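Local atomic coordinates of putative platelet activating factor (Streptococcus pneumoniae, PDB entry 2HSJ), a protein that is of unknown function but, as a member of the GDSL-like lipase/acylhydrolase family, probably hydrolyses ester bonds. Residues E75-D78 with A79-G83; G184-K188 with E189-D193. All blocks are in the same frame, centred on the assembly; numbering follows the deposited sequence.

Contact 1: residues E75-D78 with A79-G83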
loop_
_atom_site.group_PDB
_atom_site.type_symbol
_atom_site.label_atom_id
_atom_site.label_comp_id
_atom_site.label_asym_id
_atom_site.label_seq_id
_atom_site.Cartn_x
_atom_site.Cartn_y
_atom_site.Cartn_z
ATOM N N GLU D 75 -2.093 -28.126 11.207
ATOM C CA GLU D 75 -1.872 -28.972 10.042
ATOM C C GLU D 75 -1.754 -28.158 8.746
ATOM O O GLU D 75 -0.955 -28.490 7.860
ATOM C CB GLU D 75 -3.034 -29.962 9.936
ATOM C CG GLU D 75 -2.843 -31.054 8.927
ATOM C CD GLU D 75 -4.135 -31.801 8.631
ATOM O OE1 GLU D 75 -5.000 -31.900 9.541
ATOM O OE2 GLU D 75 -4.284 -32.279 7.483
ATOM N N ASN D 76 -2.535 -27.071 8.664
ATOM C CA ASN D 76 -2.625 -26.263 7.452
ATOM C C ASN D 76 -2.058 -24.872 7.623
ATOM O O ASN D 76 -2.469 -23.953 6.923
ATOM C CB ASN D 76 -4.076 -26.165 7.019
ATOM C CG ASN D 76 -4.597 -27.499 6.557
ATOM O OD1 ASN D 76 -4.333 -27.918 5.427
ATOM N ND2 ASN D 76 -5.271 -28.213 7.453
ATOM N N LEU D 77 -1.113 -24.717 8.553
ATOM C CA LEU D 77 -0.645 -23.389 8.925
ATOM C C LEU D 77 -0.129 -22.561 7.747
ATOM O O LEU D 77 -0.273 -21.323 7.717
ATOM C CB LEU D 77 0.434 -23.520 9.995
ATOM C CG LEU D 77 0.952 -22.216 10.597
ATOM C CD1 LEU D 77 -0.170 -21.403 11.247
ATOM C CD2 LEU D 77 2.051 -22.548 11.648
ATOM N N ASP D 78 0.452 -23.251 6.763
ATOM C CA ASP D 78 1.002 -22.577 5.589
ATOM C C ASP D 78 -0.029 -21.770 4.817
ATOM O O ASP D 78 0.322 -20.807 4.123
ATOM C CB ASP D 78 1.604 -23.617 4.620
ATOM C CG ASP D 78 0.560 -24.547 4.014
ATOM O OD1 ASP D 78 -0.088 -25.313 4.744
ATOM O OD2 ASP D 78 0.424 -24.545 2.772
ATOM N N ALA D 79 -1.286 -22.189 4.879
ATOM C CA ALA D 79 -2.323 -21.454 4.147
ATOM C C ALA D 79 -2.559 -20.051 4.746
ATOM O O ALA D 79 -3.197 -19.196 4.111
ATOM C CB ALA D 79 -3.635 -22.261 4.120
ATOM N N HIS D 80 -2.063 -19.845 5.967
ATOM C CA HIS D 80 -2.479 -18.665 6.741
ATOM C C HIS D 80 -1.399 -17.638 6.854
ATOM O O HIS D 80 -1.620 -16.599 7.474
ATOM C CB HIS D 80 -2.953 -19.098 8.125
ATOM C CG HIS D 80 -4.095 -20.056 8.052
ATOM N ND1 HIS D 80 -5.414 -19.653 8.102
ATOM C CD2 HIS D 80 -4.116 -21.397 7.875
ATOM C CE1 HIS D 80 -6.199 -20.710 7.985
ATOM N NE2 HIS D 80 -5.439 -21.778 7.808
ATOM N N LEU D 81 -0.238 -17.903 6.233
ATOM C CA LEU D 81 0.939 -17.031 6.409
ATOM C C LEU D 81 1.542 -16.619 5.072
ATOM O O LEU D 81 1.890 -17.488 4.246
ATOM C CB LEU D 81 2.005 -17.750 7.231
ATOM C CG LEU D 81 1.632 -18.166 8.668
ATOM C CD1 LEU D 81 2.702 -19.090 9.268
ATOM C CD2 LEU D 81 1.456 -16.946 9.541
ATOM N N TYR D 82 1.672 -15.302 4.865
ATOM C CA TYR D 82 2.476 -14.774 3.765
ATOM C C TYR D 82 2.873 -13.351 4.087
ATOM O O TYR D 82 2.341 -12.751 5.047
ATOM C CB TYR D 82 1.749 -14.835 2.431
ATOM C CG TYR D 82 0.730 -13.745 2.172
ATOM C CD1 TYR D 82 1.032 -12.654 1.349
ATOM C CD2 TYR D 82 -0.561 -13.822 2.717
ATOM C CE1 TYR D 82 0.100 -11.673 1.051
ATOM C CE2 TYR D 82 -1.506 -12.820 2.449
ATOM C CZ TYR D 82 -1.168 -11.731 1.625
ATOM O OH TYR D 82 -2.094 -10.746 1.307
ATOM N N GLY D 83 3.810 -12.837 3.298
ATOM C CA GLY D 83 4.216 -11.450 3.376
ATOM C C GLY D 83 5.667 -11.272 3.726
ATOM O O GLY D 83 6.273 -12.116 4.397
HETATM O O HOH W 1 2.954 -20.137 3.691
#
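Leu77 and Leu81 meet across two beta turns that follow helix 70-75 and lead toward strand 88-92 of the parallel sheet in this SGNH-hydrolase fold. The turns overlap by three residues, and Asp78 is central in both. Ala79 N donates to Asn76 O at 2.9 Å, and His80 N repeats the step on Leu77 O at 2.9 Å; each donor stands above the plane of its carbonyl. The leucine side chains cross obliquely, CG of Leu77 touching CD1 of Leu81 at 3.8 Å. With CG of Leu81 anti to its carbonyl carbon (chi1 -61°), that side chain reaches back over the turn and packs on Leu38 and Ile40 of strand 37-41. Ala79, within both turns, sets its CB 3.5 Å from Asn76 O and also against Arg25 of helix 3-30. Outside the turns, Arg25 is salt-bridged to Asp78 and hydrogen-bonded to Asn76, so one side chain of that helix holds both. The His80 ring turns an edge to the turn, CD2 lying 3.2 Å from Asn76 O near the ring plane, while its nitrogens are held by Tyr68 and the carbonyl of Arg63. A water donates to Asp78 O, at 2.8 Å, and Leu81 O.

Contact 2: residues G184-K188 with E189-D193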
loop_
_atom_site.group_PDB
_atom_site.type_symbol
_atom_site.label_atom_id
_atom_site.label_comp_id
_atom_site.label_asym_id
_atom_site.label_seq_id
_atom_site.Cartn_x
_atom_site.Cartn_y
_atom_site.Cartn_z
ATOM N N GLY D 184 -21.531 -11.957 33.304
ATOM C CA GLY D 184 -20.385 -12.692 32.793
ATOM C C GLY D 184 -20.712 -13.461 31.525
ATOM O O GLY D 184 -19.968 -14.387 31.148
ATOM N N GLN D 185 -21.819 -13.092 30.880
ATOM C CA GLN D 185 -22.225 -13.677 29.599
ATOM C C GLN D 185 -21.863 -12.748 28.437
ATOM O O GLN D 185 -21.859 -11.527 28.584
ATOM C CB GLN D 185 -23.746 -13.894 29.559
ATOM C CG GLN D 185 -24.343 -14.665 30.737
ATOM C CD GLN D 185 -23.884 -16.115 30.779
ATOM O OE1 GLN D 185 -23.748 -16.766 29.741
ATOM N NE2 GLN D 185 -23.646 -16.630 31.991
ATOM N N LEU D 186 -21.613 -13.313 27.260
ATOM C CA LEU D 186 -21.515 -12.490 26.067
ATOM C C LEU D 186 -22.783 -11.622 25.972
ATOM O O LEU D 186 -23.892 -12.156 25.957
ATOM C CB LEU D 186 -21.428 -13.377 24.829
ATOM C CG LEU D 186 -21.393 -12.722 23.455
ATOM C CD1 LEU D 186 -20.186 -11.830 23.329
ATOM C CD2 LEU D 186 -21.332 -13.838 22.429
ATOM N N LYS D 187 -22.613 -10.295 25.904
ATOM C CA LYS D 187 -23.765 -9.371 25.911
ATOM C C LYS D 187 -24.756 -9.718 24.819
ATOM O O LYS D 187 -24.352 -9.989 23.671
ATOM C CB LYS D 187 -23.330 -7.897 25.746
ATOM C CG LYS D 187 -22.528 -7.329 26.902
ATOM C CD LYS D 187 -22.127 -5.852 26.733
ATOM C CE LYS D 187 -23.279 -4.985 26.235
ATOM N NZ LYS D 187 -22.988 -3.489 26.319
ATOM N N LYS D 188 -26.045 -9.679 25.152
ATOM C CA LYS D 188 -27.056 -9.981 24.153
ATOM C C LYS D 188 -26.864 -9.129 22.886
ATOM O O LYS D 188 -26.928 -9.647 21.762
ATOM C CB LYS D 188 -28.476 -9.831 24.734
ATOM C CG LYS D 188 -29.549 -10.431 23.830
ATOM C CD LYS D 188 -30.677 -11.068 24.625
ATOM C CE LYS D 188 -31.849 -11.389 23.735
ATOM N NZ LYS D 188 -32.623 -10.140 23.451
ATOM N N GLU D 189 -26.588 -7.832 23.052
ATOM C CA GLU D 189 -26.436 -6.975 21.880
ATOM C C GLU D 189 -25.230 -7.321 21.023
ATOM O O GLU D 189 -25.184 -6.921 19.876
ATOM C CB GLU D 189 -26.388 -5.490 22.224
ATOM C CG GLU D 189 -25.210 -5.056 22.999
ATOM C CD GLU D 189 -24.916 -3.558 22.849
ATOM O OE1 GLU D 189 -24.928 -3.026 21.702
ATOM O OE2 GLU D 189 -24.683 -2.912 23.895
ATOM N N TYR D 190 -24.270 -8.049 21.595
ATOM C CA TYR D 190 -23.005 -8.352 20.920
ATOM C C TYR D 190 -23.045 -9.665 20.150
ATOM O O TYR D 190 -22.050 -10.015 19.521
ATOM C CB TYR D 190 -21.856 -8.385 21.957
ATOM C CG TYR D 190 -21.442 -7.057 22.546
ATOM C CD1 TYR D 190 -21.945 -5.859 22.060
ATOM C CD2 TYR D 190 -20.545 -7.017 23.608
ATOM C CE1 TYR D 190 -21.549 -4.639 22.608
ATOM C CE2 TYR D 190 -20.139 -5.836 24.143
ATOM C CZ TYR D 190 -20.649 -4.652 23.654
ATOM O OH TYR D 190 -20.195 -3.485 24.244
ATOM N N THR D 191 -24.171 -10.372 20.220
ATOM C CA THR D 191 -24.267 -11.710 19.621
ATOM C C THR D 191 -25.442 -11.876 18.647
ATOM O O THR D 191 -26.478 -11.225 18.807
ATOM C CB THR D 191 -24.269 -12.820 20.698
ATOM O OG1 THR D 191 -24.064 -14.095 20.082
ATOM C CG2 THR D 191 -25.577 -12.854 21.467
ATOM N N THR D 192 -25.250 -12.726 17.639
ATOM C CA THR D 192 -26.356 -13.132 16.769
ATOM C C THR D 192 -27.034 -14.389 17.296
ATOM O O THR D 192 -28.255 -14.428 17.385
ATOM C CB THR D 192 -25.890 -13.380 15.326
ATOM O OG1 THR D 192 -24.793 -14.287 15.348
ATOM C CG2 THR D 192 -25.441 -12.078 14.689
ATOM N N ASP D 193 -26.233 -15.388 17.686
ATOM C CA ASP D 193 -26.756 -16.706 18.055
ATOM C C ASP D 193 -26.202 -17.266 19.372
ATOM O O ASP D 193 -26.396 -18.453 19.678
ATOM C CB ASP D 193 -26.471 -17.701 16.937
ATOM C CG ASP D 193 -24.991 -17.896 16.691
ATOM O OD1 ASP D 193 -24.172 -17.380 17.490
ATOM O OD2 ASP D 193 -24.641 -18.562 15.696
#
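Lys187 lays its aliphatic chain over one face of the Tyr190 ring, three residues further on. Its CB starts above the CG and CD2 side of the ring, CD comes within 3.3 Å of Tyr190 CE2, and CE makes a CH-pi contact 3.9 Å from the ring centroid, 20° off the normal. A bend about the CG-CD bond (chi3 45°) brings CE back over the ring instead of off its CD2-CE2 edge. The ammonium group reaches two oxygens: NZ forms a salt bridge with Glu189 OE2 at 3.0 Å and a weak hydrogen bond with Tyr190 OH. The carboxylate oxygen is met on its anti side, with NZ tilted out of the carboxylate plane. The Glu189 side chain, extended beyond CG, runs beside that of Lys187 in the same direction, and the two polar ends meet.

The backbone carrying these side chains forms a short 3-10 turn. Tyr190 N bonds to Lys187 O at 2.8 Å, and Thr191 N follows on Lys188 O with a longer but straighter bond, 3.2 Å at 166°. Leu186 closes the apolar side, its CD2 lying 3.6 Å from Thr191 CB and its CD1 resting against Tyr190 CB. Thr191 OG1 is engaged by the backbone of Gly194 and His196. Asp193 to His196 reads DGLH, which matches the DxxH block of SGNH hydrolases, so the turn leads into what is probably the active-site loop. Leu186 and Tyr190 both pack on Leu179 of helix 176-179, while Tyr190 also lies on Ala200 and Ala204 of helix 199-209, so the turn bridges these two helices.

How the contacts relate
From the N terminus, the long helix 3-30 and the first two strands come before contact 1, which shapes the bend after helix 70-75 on the way to strand 88-92. It ties that connection to helix 3-30 and to strand 37-41. The chain then adds the rest of the sheet before contact 2 turns the loop between helices 176-179 and 199-209; its side chains pack on both, and backbone hydrogen bonding ties Leu186 to Val135, in the loop after strand 126-130. The two local closures follow in series, neither nested nor crossed. Contacts 1 and 2 lie on opposite sides of the chain's centre, their centres 31 Å apart and their nearest atoms about 20 Å apart.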